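Long-range contacts in ATP-dependent DNA helicase PIF1 (Candida albicans, PDB 7OTJ), which couples ATP hydrolysis to 5'-3' translocation and unwinding of DNA and, through its helicase core, probably resolves G-quadruplexes to keep nuclear and mitochondrial genomes stable: residues 196-201 with 481-486; 235-240 with 447-452; 463-468 with 487-492. One frame throughout, in Å; residues are numbered along the deposited sequence.

Contact 1 (196-201 with 481-486); sequences QRFIDM and SRAVSR. Unlike the reference sequence in segment 196-201: Asp200 (reference Asn). With ALF (tetrafluoroaluminate ion), chain F; PO4 (phosphate ion), chain Q.
The Arg486 guanidinium, which lies against Phe198, is gripped by two anions: a phosphate ion, with NH2 hydrogen-bonded to PO4 O1 at 2.8 Å, and Asp195, in a salt bridge to NE. The phosphate probably comes from the crystallisation liquor. The contact sets helix 196-204 against the loop that follows helix 475-481 in the RecA-like part of this helicase core. No hydrogen bond links the two segments. Arg486 CG sits over one face of the Phe198 ring, 3.6 Å from the centroid and 16° off the normal, as a CH-pi contact. The guanidinium then runs on past the ring, nearly parallel to it, with the planes 20° apart. Two neighbours on the helix flank the tip: Arg197 CB lies 3.5 Å from Arg486 NH2, and Met201 SD lies 3.8 Å from Arg486 NH1. Arg197 itself pairs with Asp217. Phe198 has CG anti to the backbone N (chi1 -167°), and its ring meets the loop: CZ is 4.1 Å from Ala483 CB, and Val484 O lies near the ring plane at its edge. Arg482 turns away from this packing to the nucleotide site, consistent with the role of an arginine finger. Its NH1 bonds F4 of the tetrafluoroaluminate at 2.6 Å, and NH2 bonds F2 at 2.8 Å.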
loop_
_atom_site.group_PDB
_atom_site.type_symbol
_atom_site.label_atom_id
_atom_site.label_comp_id
_atom_site.label_asym_id
_atom_site.label_seq_id
_atom_site.Cartn_x
_atom_site.Cartn_y
_atom_site.Cartn_z
ATOM N N GLN A 196 22.550 0.053 15.755
ATOM C CA GLN A 196 22.820 1.444 15.409
ATOM C C GLN A 196 23.584 1.550 14.097
ATOM O O GLN A 196 23.321 2.457 13.296
ATOM C CB GLN A 196 23.586 2.133 16.535
ATOM C CG GLN A 196 23.913 3.589 16.235
ATOM C CD GLN A 196 22.678 4.430 15.934
ATOM O OE1 GLN A 196 21.642 4.287 16.581
ATOM N NE2 GLN A 196 22.787 5.313 14.946
ATOM N N ARG A 197 24.510 0.618 13.846
ATOM C CA ARG A 197 25.240 0.613 12.585
ATOM C C ARG A 197 24.292 0.447 11.409
ATOM O O ARG A 197 24.426 1.136 10.393
ATOM C CB ARG A 197 26.286 -0.506 12.594
ATOM C CG ARG A 197 26.971 -0.741 11.259
ATOM C CD ARG A 197 27.757 0.480 10.843
ATOM N NE ARG A 197 28.314 0.370 9.500
ATOM C CZ ARG A 197 28.765 1.400 8.796
ATOM N NH1 ARG A 197 28.691 2.639 9.259
ATOM N NH2 ARG A 197 29.305 1.184 7.599
ATOM N N PHE A 198 23.323 -0.462 11.537
ATOM C CA PHE A 198 22.315 -0.628 10.496
ATOM C C PHE A 198 21.584 0.684 10.234
ATOM O O PHE A 198 21.355 1.055 9.076
ATOM C CB PHE A 198 21.331 -1.731 10.896
ATOM C CG PHE A 198 20.449 -2.205 9.775
ATOM C CD1 PHE A 198 20.800 -1.991 8.452
ATOM C CD2 PHE A 198 19.257 -2.860 10.044
ATOM C CE1 PHE A 198 19.987 -2.425 7.420
ATOM C CE2 PHE A 198 18.436 -3.295 9.014
ATOM C CZ PHE A 198 18.802 -3.076 7.703
ATOM N N ILE A 199 21.228 1.408 11.299
ATOM C CA ILE A 199 20.553 2.696 11.147
ATOM C C ILE A 199 21.452 3.691 10.421
ATOM O O ILE A 199 20.997 4.424 9.531
ATOM C CB ILE A 199 20.094 3.221 12.523
ATOM C CG1 ILE A 199 19.048 2.287 13.127
ATOM C CG2 ILE A 199 19.520 4.630 12.412
ATOM C CD1 ILE A 199 18.614 2.690 14.515
ATOM N N ASP A 200 22.741 3.725 10.774
ATOM C CA ASP A 200 23.666 4.612 10.071
ATOM C C ASP A 200 23.740 4.271 8.586
ATOM O O ASP A 200 23.746 5.169 7.735
ATOM C CB ASP A 200 25.067 4.528 10.683
ATOM C CG ASP A 200 25.103 4.932 12.150
ATOM O OD1 ASP A 200 24.232 5.720 12.583
ATOM O OD2 ASP A 200 26.018 4.472 12.871
ATOM N N MET A 201 23.770 2.976 8.259
ATOM C CA MET A 201 23.863 2.549 6.865
ATOM C C MET A 201 22.624 2.963 6.084
ATOM O O MET A 201 22.721 3.480 4.965
ATOM C CB MET A 201 24.056 1.031 6.791
ATOM C CG MET A 201 25.399 0.529 7.292
ATOM S SD MET A 201 25.331 -1.230 7.720
ATOM C CE MET A 201 24.731 -1.944 6.187
ATOM N N SER A 481 15.227 -0.631 3.841
ATOM C CA SER A 481 14.727 -0.161 5.129
ATOM C C SER A 481 13.489 -0.910 5.606
ATOM O O SER A 481 12.988 -0.615 6.695
ATOM C CB SER A 481 14.430 1.339 5.072
ATOM O OG SER A 481 13.582 1.651 3.986
ATOM N N ARG A 482 12.988 -1.868 4.822
ATOM C CA ARG A 482 11.902 -2.720 5.293
ATOM C C ARG A 482 12.346 -3.666 6.397
ATOM O O ARG A 482 11.506 -4.124 7.179
ATOM C CB ARG A 482 11.327 -3.547 4.139
ATOM C CG ARG A 482 10.814 -2.744 2.950
ATOM C CD ARG A 482 9.791 -1.723 3.372
ATOM N NE ARG A 482 10.382 -0.417 3.644
ATOM C CZ ARG A 482 9.780 0.536 4.341
ATOM N NH1 ARG A 482 8.587 0.349 4.878
ATOM N NH2 ARG A 482 10.398 1.701 4.513
ATOM N N ALA A 483 13.639 -3.965 6.478
ATOM C CA ALA A 483 14.132 -4.991 7.387
ATOM C C ALA A 483 14.184 -4.497 8.825
ATOM O O ALA A 483 14.556 -3.352 9.098
ATOM C CB ALA A 483 15.521 -5.466 6.956
ATOM N N VAL A 484 13.793 -5.377 9.747
ATOM C CA VAL A 484 13.979 -5.110 11.168
ATOM C C VAL A 484 15.462 -5.138 11.530
ATOM O O VAL A 484 15.960 -4.260 12.243
ATOM C CB VAL A 484 13.166 -6.120 11.999
ATOM C CG1 VAL A 484 13.530 -6.039 13.480
ATOM C CG2 VAL A 484 11.678 -5.884 11.792
ATOM N N SER A 485 16.193 -6.136 11.041
ATOM C CA SER A 485 17.590 -6.302 11.417
ATOM C C SER A 485 18.388 -6.837 10.240
ATOM O O SER A 485 17.841 -7.426 9.305
ATOM C CB SER A 485 17.745 -7.247 12.604
ATOM O OG SER A 485 17.378 -8.557 12.221
ATOM N N ARG A 486 19.704 -6.635 10.304
ATOM C CA ARG A 486 20.565 -7.200 9.273
ATOM C C ARG A 486 20.576 -8.721 9.323
ATOM O O ARG A 486 20.705 -9.369 8.279
ATOM C CB ARG A 486 21.985 -6.664 9.412
ATOM C CG ARG A 486 22.148 -5.236 8.929
ATOM C CD ARG A 486 23.584 -4.786 9.061
ATOM N NE ARG A 486 23.946 -4.555 10.451
ATOM C CZ ARG A 486 25.156 -4.205 10.863
ATOM N NH1 ARG A 486 26.182 -4.148 10.028
ATOM N NH2 ARG A 486 25.340 -3.894 12.143
HETATM AL AL ALF F . 7.842 3.658 6.458
HETATM F F1 ALF F . 6.179 4.234 6.187
HETATM F F2 ALF F . 9.504 3.065 6.736
HETATM F F3 ALF F . 8.375 5.361 6.497
HETATM F F4 ALF F . 7.311 1.953 6.502
HETATM P P PO4 Q . 28.376 -5.540 13.595
HETATM O O1 PO4 Q . 27.787 -4.150 13.500
HETATM O O2 PO4 Q . 27.596 -6.508 12.736
HETATM O O3 PO4 Q . 28.381 -6.002 15.036
HETATM O O4 PO4 Q . 29.795 -5.508 13.092
HETATM O O HOH W 1 7.806 3.736 4.037
#

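Contact 2 (235-240 with 447-452). With nucleotides of chain C.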
loop_
_atom_site.group_PDB
_atom_site.type_symbol
_atom_site.label_atom_id
_atom_site.label_comp_id
_atom_site.label_asym_id
_atom_site.label_seq_id
_atom_site.Cartn_x
_atom_site.Cartn_y
_atom_site.Cartn_z
ATOM N N GLU A 235 10.385 -11.778 -0.369
ATOM C CA GLU A 235 11.280 -11.417 -1.459
ATOM C C GLU A 235 10.817 -10.102 -2.082
ATOM O O GLU A 235 9.671 -9.995 -2.534
ATOM C CB GLU A 235 11.329 -12.537 -2.502
ATOM C CG GLU A 235 11.743 -13.900 -1.935
ATOM C CD GLU A 235 12.026 -14.940 -3.013
ATOM O OE1 GLU A 235 11.934 -16.153 -2.719
ATOM O OE2 GLU A 235 12.342 -14.546 -4.155
ATOM N N LEU A 236 11.714 -9.119 -2.134
ATOM C CA LEU A 236 11.423 -7.819 -2.725
ATOM C C LEU A 236 12.174 -7.671 -4.039
ATOM O O LEU A 236 13.372 -7.953 -4.106
ATOM C CB LEU A 236 11.818 -6.682 -1.779
ATOM C CG LEU A 236 11.120 -6.625 -0.422
ATOM C CD1 LEU A 236 11.519 -5.365 0.324
ATOM C CD2 LEU A 236 9.615 -6.697 -0.605
ATOM N N TYR A 237 11.477 -7.189 -5.067
ATOM C CA TYR A 237 12.072 -6.939 -6.373
ATOM C C TYR A 237 11.572 -5.606 -6.908
ATOM O O TYR A 237 10.567 -5.063 -6.444
ATOM C CB TYR A 237 11.742 -8.042 -7.376
ATOM C CG TYR A 237 12.190 -9.418 -6.949
ATOM C CD1 TYR A 237 11.363 -10.225 -6.188
ATOM C CD2 TYR A 237 13.442 -9.909 -7.307
ATOM C CE1 TYR A 237 11.765 -11.479 -5.792
ATOM C CE2 TYR A 237 13.848 -11.163 -6.915
ATOM C CZ TYR A 237 13.005 -11.945 -6.156
ATOM O OH TYR A 237 13.404 -13.199 -5.755
ATOM N N ALA A 238 12.290 -5.082 -7.898
ATOM C CA ALA A 238 11.914 -3.798 -8.475
ATOM C C ALA A 238 10.759 -3.934 -9.458
ATOM O O ALA A 238 9.915 -3.037 -9.553
ATOM C CB ALA A 238 13.118 -3.157 -9.163
ATOM N N THR A 239 10.706 -5.033 -10.203
ATOM C CA THR A 239 9.740 -5.189 -11.280
ATOM C C THR A 239 8.766 -6.319 -10.978
ATOM O O THR A 239 9.017 -7.200 -10.148
ATOM C CB THR A 239 10.448 -5.477 -12.608
ATOM O OG1 THR A 239 11.064 -6.771 -12.538
ATOM C CG2 THR A 239 11.509 -4.426 -12.883
ATOM N N ARG A 240 7.686 -6.342 -11.756
ATOM C CA ARG A 240 6.657 -7.348 -11.541
ATOM C C ARG A 240 7.049 -8.676 -12.162
ATOM O O ARG A 240 6.757 -9.731 -11.591
ATOM C CB ARG A 240 5.325 -6.862 -12.107
ATOM C CG ARG A 240 4.567 -5.990 -11.124
ATOM C CD ARG A 240 3.270 -5.466 -11.705
ATOM N NE ARG A 240 3.503 -4.572 -12.832
ATOM C CZ ARG A 240 2.541 -3.982 -13.526
ATOM N NH1 ARG A 240 1.267 -4.133 -13.204
ATOM N NH2 ARG A 240 2.865 -3.228 -14.571
ATOM N N ALA A 447 1.686 -14.996 -2.379
ATOM C CA ALA A 447 2.280 -13.803 -1.792
ATOM C C ALA A 447 3.801 -13.810 -1.904
ATOM O O ALA A 447 4.366 -12.992 -2.624
ATOM C CB ALA A 447 1.850 -13.681 -0.327
ATOM N N TRP A 448 4.469 -14.781 -1.278
ATOM C CA TRP A 448 5.895 -15.051 -1.469
ATOM C C TRP A 448 6.748 -13.815 -1.771
ATOM O O TRP A 448 7.575 -13.395 -0.955
ATOM C CB TRP A 448 6.078 -16.094 -2.567
ATOM C CG TRP A 448 6.243 -17.494 -2.050
ATOM C CD1 TRP A 448 6.954 -17.883 -0.956
ATOM C CD2 TRP A 448 5.671 -18.686 -2.603
ATOM N NE1 TRP A 448 6.871 -19.246 -0.795
ATOM C CE2 TRP A 448 6.088 -19.762 -1.794
ATOM C CE3 TRP A 448 4.853 -18.948 -3.706
ATOM C CZ2 TRP A 448 5.712 -21.078 -2.051
ATOM C CZ3 TRP A 448 4.482 -20.257 -3.959
ATOM C CH2 TRP A 448 4.910 -21.304 -3.137
ATOM N N SER A 449 6.535 -13.217 -2.941
ATOM C CA SER A 449 7.310 -12.087 -3.440
ATOM C C SER A 449 6.445 -10.827 -3.510
ATOM O O SER A 449 5.215 -10.877 -3.493
ATOM C CB SER A 449 7.894 -12.420 -4.820
ATOM O OG SER A 449 8.639 -11.337 -5.342
ATOM N N LEU A 450 7.094 -9.676 -3.645
ATOM C CA LEU A 450 6.354 -8.422 -3.579
ATOM C C LEU A 450 7.202 -7.315 -4.180
ATOM O O LEU A 450 8.427 -7.320 -4.033
ATOM C CB LEU A 450 5.980 -8.084 -2.129
ATOM C CG LEU A 450 5.157 -6.826 -1.865
ATOM C CD1 LEU A 450 3.735 -6.994 -2.387
ATOM C CD2 LEU A 450 5.159 -6.501 -0.379
ATOM N N SER A 451 6.552 -6.386 -4.879
ATOM C CA SER A 451 7.282 -5.270 -5.458
ATOM C C SER A 451 7.749 -4.322 -4.358
ATOM O O SER A 451 7.090 -4.161 -3.325
ATOM C CB SER A 451 6.418 -4.518 -6.474
ATOM O OG SER A 451 5.345 -3.826 -5.855
ATOM N N ILE A 452 8.913 -3.707 -4.578
ATOM C CA ILE A 452 9.419 -2.725 -3.625
ATOM C C ILE A 452 8.405 -1.606 -3.435
ATOM O O ILE A 452 8.228 -1.096 -2.323
ATOM C CB ILE A 452 10.789 -2.189 -4.076
ATOM C CG1 ILE A 452 11.823 -3.319 -4.048
ATOM C CG2 ILE A 452 11.235 -1.033 -3.190
ATOM C CD1 ILE A 452 13.157 -2.954 -4.635
ATOM P P DT C 2 6.926 -2.688 -13.851
ATOM O OP1 DT C 2 7.724 -3.908 -13.599
ATOM O OP2 DT C 2 5.868 -2.684 -14.888
ATOM O "O5'" DT C 2 6.285 -2.239 -12.456
ATOM C "C5'" DT C 2 7.058 -2.311 -11.260
ATOM C "C4'" DT C 2 6.813 -1.103 -10.374
ATOM O "O4'" DT C 2 7.444 0.049 -10.964
ATOM C "C3'" DT C 2 5.347 -0.751 -10.178
ATOM O "O3'" DT C 2 4.904 -1.295 -8.952
ATOM C "C2'" DT C 2 5.319 0.782 -10.149
ATOM C "C1'" DT C 2 6.613 1.194 -10.854
ATOM N N1 DT C 2 6.414 1.763 -12.226
ATOM C C2 DT C 2 7.055 2.934 -12.566
ATOM O O2 DT C 2 7.766 3.555 -11.792
ATOM N N3 DT C 2 6.823 3.365 -13.846
ATOM C C4 DT C 2 6.042 2.748 -14.804
ATOM O O4 DT C 2 5.895 3.215 -15.930
ATOM C C5 DT C 2 5.410 1.517 -14.387
ATOM C C7 DT C 2 4.538 0.757 -15.344
ATOM C C6 DT C 2 5.627 1.088 -13.135
ATOM P P DT C 3 3.465 -1.996 -8.849
ATOM O OP1 DT C 3 3.515 -2.953 -7.715
ATOM O OP2 DT C 3 3.105 -2.474 -10.205
ATOM O "O5'" DT C 3 2.480 -0.786 -8.476
ATOM C "C5'" DT C 3 2.693 -0.050 -7.278
ATOM C "C4'" DT C 3 1.929 1.271 -7.274
ATOM O "O4'" DT C 3 2.432 2.132 -8.314
ATOM C "C3'" DT C 3 0.438 1.167 -7.526
ATOM O "O3'" DT C 3 -0.238 0.951 -6.301
ATOM C "C2'" DT C 3 0.095 2.539 -8.112
ATOM C "C1'" DT C 3 1.385 2.942 -8.824
ATOM N N1 DT C 3 1.344 2.767 -10.299
ATOM C C2 DT C 3 0.969 3.822 -11.093
ATOM O O2 DT C 3 0.642 4.904 -10.647
ATOM N N3 DT C 3 0.985 3.558 -12.440
ATOM C C4 DT C 3 1.344 2.364 -13.055
ATOM O O4 DT C 3 1.327 2.214 -14.274
ATOM C C5 DT C 3 1.733 1.301 -12.158
ATOM C C7 DT C 3 2.140 -0.040 -12.701
ATOM C C6 DT C 3 1.720 1.554 -10.842
ATOM O OP3 DT C 1 12.034 -4.056 -18.720
ATOM P P DT C 1 12.461 -4.295 -17.324
ATOM O OP1 DT C 1 13.935 -4.201 -17.243
ATOM O OP2 DT C 1 11.797 -5.530 -16.855
ATOM O "O5'" DT C 1 11.856 -3.088 -16.480
ATOM C "C5'" DT C 1 10.504 -2.707 -16.664
ATOM C "C4'" DT C 1 9.940 -2.147 -15.376
ATOM O "O4'" DT C 1 10.821 -1.110 -14.879
ATOM C "C3'" DT C 1 8.581 -1.480 -15.500
ATOM O "O3'" DT C 1 7.929 -1.492 -14.229
ATOM C "C2'" DT C 1 8.977 -0.067 -15.913
ATOM C "C1'" DT C 1 10.209 0.156 -15.036
ATOM N N1 DT C 1 11.219 1.082 -15.620
ATOM C C2 DT C 1 10.963 2.437 -15.659
ATOM O O2 DT C 1 9.928 2.940 -15.250
ATOM N N3 DT C 1 11.970 3.191 -16.206
ATOM C C4 DT C 1 13.181 2.734 -16.701
ATOM O O4 DT C 1 14.025 3.490 -17.174
ATOM C C5 DT C 1 13.383 1.306 -16.623
ATOM C C7 DT C 1 14.655 0.694 -17.126
ATOM C C6 DT C 1 12.407 0.561 -16.090
#
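Strands 235-237 and 449-451 run parallel at an axis angle of 32°, pairing Glu235 with Ser449, Leu236 with Leu450 and Tyr237 with Ser451. Four main-chain bonds join the segments; Leu450 N to Glu235 O and Ile452 N to Tyr237 O are each 2.8 Å long. Leu236 and Leu450 lie side by side on one face, CD2 to CB 4.2 Å. Leu236 CB also meets Ile452 CG1 at 4.1 Å. On the other face Ser449 OG stands at the edge of the Tyr237 ring, near its plane and 3.1 Å from CD1. A weak bond runs from the same OG to Glu235 O. The C-terminal ends of both segments hold single-stranded DNA, a task typical of helicase RecA-like domains. Ser451 OG lies between its backbone N and carbonyl carbon (chi1 69°), where it caps the next helix through Lys454 N and bonds DT3 of chain C OP1 at 2.8 Å. Arg240 NH2 bonds DT2 of chain C OP2 at 3.1 Å. Strand 449-451 is an outermost strand of the sheet. Helix 240-253 packs on Tyr237 and Trp448, helix 475-481 packs on Ile452, and strand 463-466 continues the sheet beyond Leu236.

Contact 3 (463-468 with 487-492). With K (potassium ion), chain I.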
loop_
_atom_site.group_PDB
_atom_site.type_symbol
_atom_site.label_atom_id
_atom_site.label_comp_id
_atom_site.label_asym_id
_atom_site.label_seq_id
_atom_site.Cartn_x
_atom_site.Cartn_y
_atom_site.Cartn_z
ATOM N N VAL A 463 13.655 -10.890 5.206
ATOM C CA VAL A 463 13.418 -10.426 3.843
ATOM C C VAL A 463 14.715 -10.531 3.049
ATOM O O VAL A 463 15.793 -10.191 3.547
ATOM C CB VAL A 463 12.854 -8.983 3.841
ATOM C CG1 VAL A 463 13.702 -8.064 4.714
ATOM C CG2 VAL A 463 12.739 -8.435 2.422
ATOM N N VAL A 464 14.612 -11.010 1.812
ATOM C CA VAL A 464 15.721 -10.984 0.863
ATOM C C VAL A 464 15.397 -9.948 -0.205
ATOM O O VAL A 464 14.314 -9.975 -0.803
ATOM C CB VAL A 464 16.003 -12.368 0.245
ATOM C CG1 VAL A 464 14.728 -13.082 -0.131
ATOM C CG2 VAL A 464 16.884 -12.218 -0.976
ATOM N N VAL A 465 16.325 -9.021 -0.423
ATOM C CA VAL A 465 16.153 -7.908 -1.349
ATOM C C VAL A 465 17.084 -8.128 -2.532
ATOM O O VAL A 465 18.300 -8.277 -2.357
ATOM C CB VAL A 465 16.436 -6.556 -0.676
ATOM C CG1 VAL A 465 16.389 -5.429 -1.710
ATOM C CG2 VAL A 465 15.442 -6.301 0.444
ATOM N N ASP A 466 16.519 -8.152 -3.735
ATOM C CA ASP A 466 17.287 -8.308 -4.964
ATOM C C ASP A 466 17.275 -6.967 -5.681
ATOM O O ASP A 466 16.247 -6.557 -6.229
ATOM C CB ASP A 466 16.706 -9.410 -5.848
ATOM C CG ASP A 466 17.537 -9.652 -7.101
ATOM O OD1 ASP A 466 18.572 -8.976 -7.275
ATOM O OD2 ASP A 466 17.156 -10.519 -7.915
ATOM N N MET A 467 18.416 -6.280 -5.667
ATOM C CA MET A 467 18.524 -4.937 -6.213
ATOM C C MET A 467 18.792 -4.920 -7.713
ATOM O O MET A 467 19.143 -3.864 -8.252
ATOM C CB MET A 467 19.615 -4.170 -5.469
ATOM C CG MET A 467 19.319 -4.065 -3.987
ATOM S SD MET A 467 20.587 -3.206 -3.066
ATOM C CE MET A 467 20.742 -1.698 -4.010
ATOM N N LYS A 468 18.562 -6.044 -8.400
ATOM C CA LYS A 468 19.045 -6.220 -9.768
ATOM C C LYS A 468 18.456 -5.178 -10.712
ATOM O O LYS A 468 19.184 -4.540 -11.482
ATOM C CB LYS A 468 18.715 -7.634 -10.257
ATOM C CG LYS A 468 19.444 -8.076 -11.532
ATOM C CD LYS A 468 20.762 -8.777 -11.198
ATOM C CE LYS A 468 21.422 -9.423 -12.413
ATOM N NZ LYS A 468 22.568 -10.305 -12.010
ATOM N N ALA A 487 20.414 -9.310 10.510
ATOM C CA ALA A 487 20.413 -10.768 10.605
ATOM C C ALA A 487 19.231 -11.385 9.871
ATOM O O ALA A 487 19.292 -12.555 9.481
ATOM C CB ALA A 487 20.414 -11.217 12.063
ATOM N N GLY A 488 18.141 -10.637 9.693
ATOM C CA GLY A 488 17.045 -11.176 8.913
ATOM C C GLY A 488 16.928 -10.541 7.544
ATOM O O GLY A 488 15.856 -10.558 6.938
ATOM N N LEU A 489 18.040 -10.033 7.018
ATOM C CA LEU A 489 18.056 -9.378 5.715
ATOM C C LEU A 489 19.161 -9.964 4.852
ATOM O O LEU A 489 20.314 -10.043 5.284
ATOM C CB LEU A 489 18.268 -7.867 5.862
ATOM C CG LEU A 489 18.685 -7.108 4.600
ATOM C CD1 LEU A 489 17.549 -7.066 3.594
ATOM C CD2 LEU A 489 19.145 -5.712 4.958
ATOM N N GLN A 490 18.817 -10.332 3.620
ATOM C CA GLN A 490 19.787 -10.728 2.609
ATOM C C GLN A 490 19.680 -9.770 1.434
ATOM O O GLN A 490 18.579 -9.518 0.934
ATOM C CB GLN A 490 19.560 -12.171 2.140
ATOM C CG GLN A 490 20.455 -12.574 0.970
ATOM C CD GLN A 490 20.134 -13.954 0.427
ATOM O OE1 GLN A 490 18.972 -14.342 0.321
ATOM N NE2 GLN A 490 21.172 -14.709 0.086
ATOM N N VAL A 491 20.818 -9.251 0.984
ATOM C CA VAL A 491 20.872 -8.276 -0.098
ATOM C C VAL A 491 21.594 -8.912 -1.275
ATOM O O VAL A 491 22.743 -9.357 -1.143
ATOM C CB VAL A 491 21.567 -6.976 0.329
ATOM C CG1 VAL A 491 21.631 -6.002 -0.844
ATOM C CG2 VAL A 491 20.841 -6.343 1.512
ATOM N N LEU A 492 20.917 -8.979 -2.415
ATOM C CA LEU A 492 21.496 -9.507 -3.639
ATOM C C LEU A 492 21.734 -8.378 -4.634
ATOM O O LEU A 492 20.887 -7.492 -4.801
ATOM C CB LEU A 492 20.589 -10.578 -4.259
ATOM C CG LEU A 492 20.297 -11.811 -3.396
ATOM C CD1 LEU A 492 19.333 -12.746 -4.108
ATOM C CD2 LEU A 492 21.574 -12.542 -3.012
HETATM K K K I . 15.015 -5.851 -8.844
#
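Val464 and Gln490 lie side by side and point the same way. The CG2 methyl of Val464 lies beside the glutamine side chain, 3.2 Å from Gln490 OE1. Gln490 is extended, with CG anti to the backbone N (chi1 174°), and its NE2 gives a hydrogen bond to Ser222 O. On the same face Leu492 CD1 leans back to Val464 CG2 at 4.0 Å, and Asp466 lies across Leu492. The carboxylate of Asp466 has a further partner in Asn493, through OD1. The opposite face is apolar. Here Leu489 CD1 touches two valines, 4.1 Å from Val463 CG1 and 3.9 Å from Val465 CG2. Met467 crosses Val491 obliquely, and its SD lies 3.7 Å from Val491 CG1. Helix 475-481 lies over this side through Ala476, Ala479 and Leu480. Five backbone bonds run between the parallel strands. The one from Leu492 N to Val465 O is nearly straight, 2.7 Å long with 173° at the hydrogen. Asp466 O binds a potassium ion at 3.0 Å, a site that Glu242 shares. Strand 463-466, helix 475-481 and strand 489-492 form a beta-alpha-beta crossover, the repeating unit of the parallel sheet in RecA-like helicase domains.

Overall arrangement
Contacts 2 and 3 belong to one four-stranded parallel sheet. Its middle strands, 234-237 and 463-466, meet through probable hydrogen bonds between the backbones of Leu236, Val464 and Asp466. Both contacts are buried and rely on main-chain bonds and aliphatic packing. Contact 1 is only partly buried. It has no hydrogen bond across it and depends on an arginine laid over an aromatic ring. It still joins the sheet, since Phe198 and Ala483 pack on Leu489, and Arg482 CG touches Leu236 CD1. The ligands also differ by place: tetrafluoroaluminate at contact 1, DNA at contact 2, and potassium at Asp466 of contact 3 beside Ala238 of contact 2.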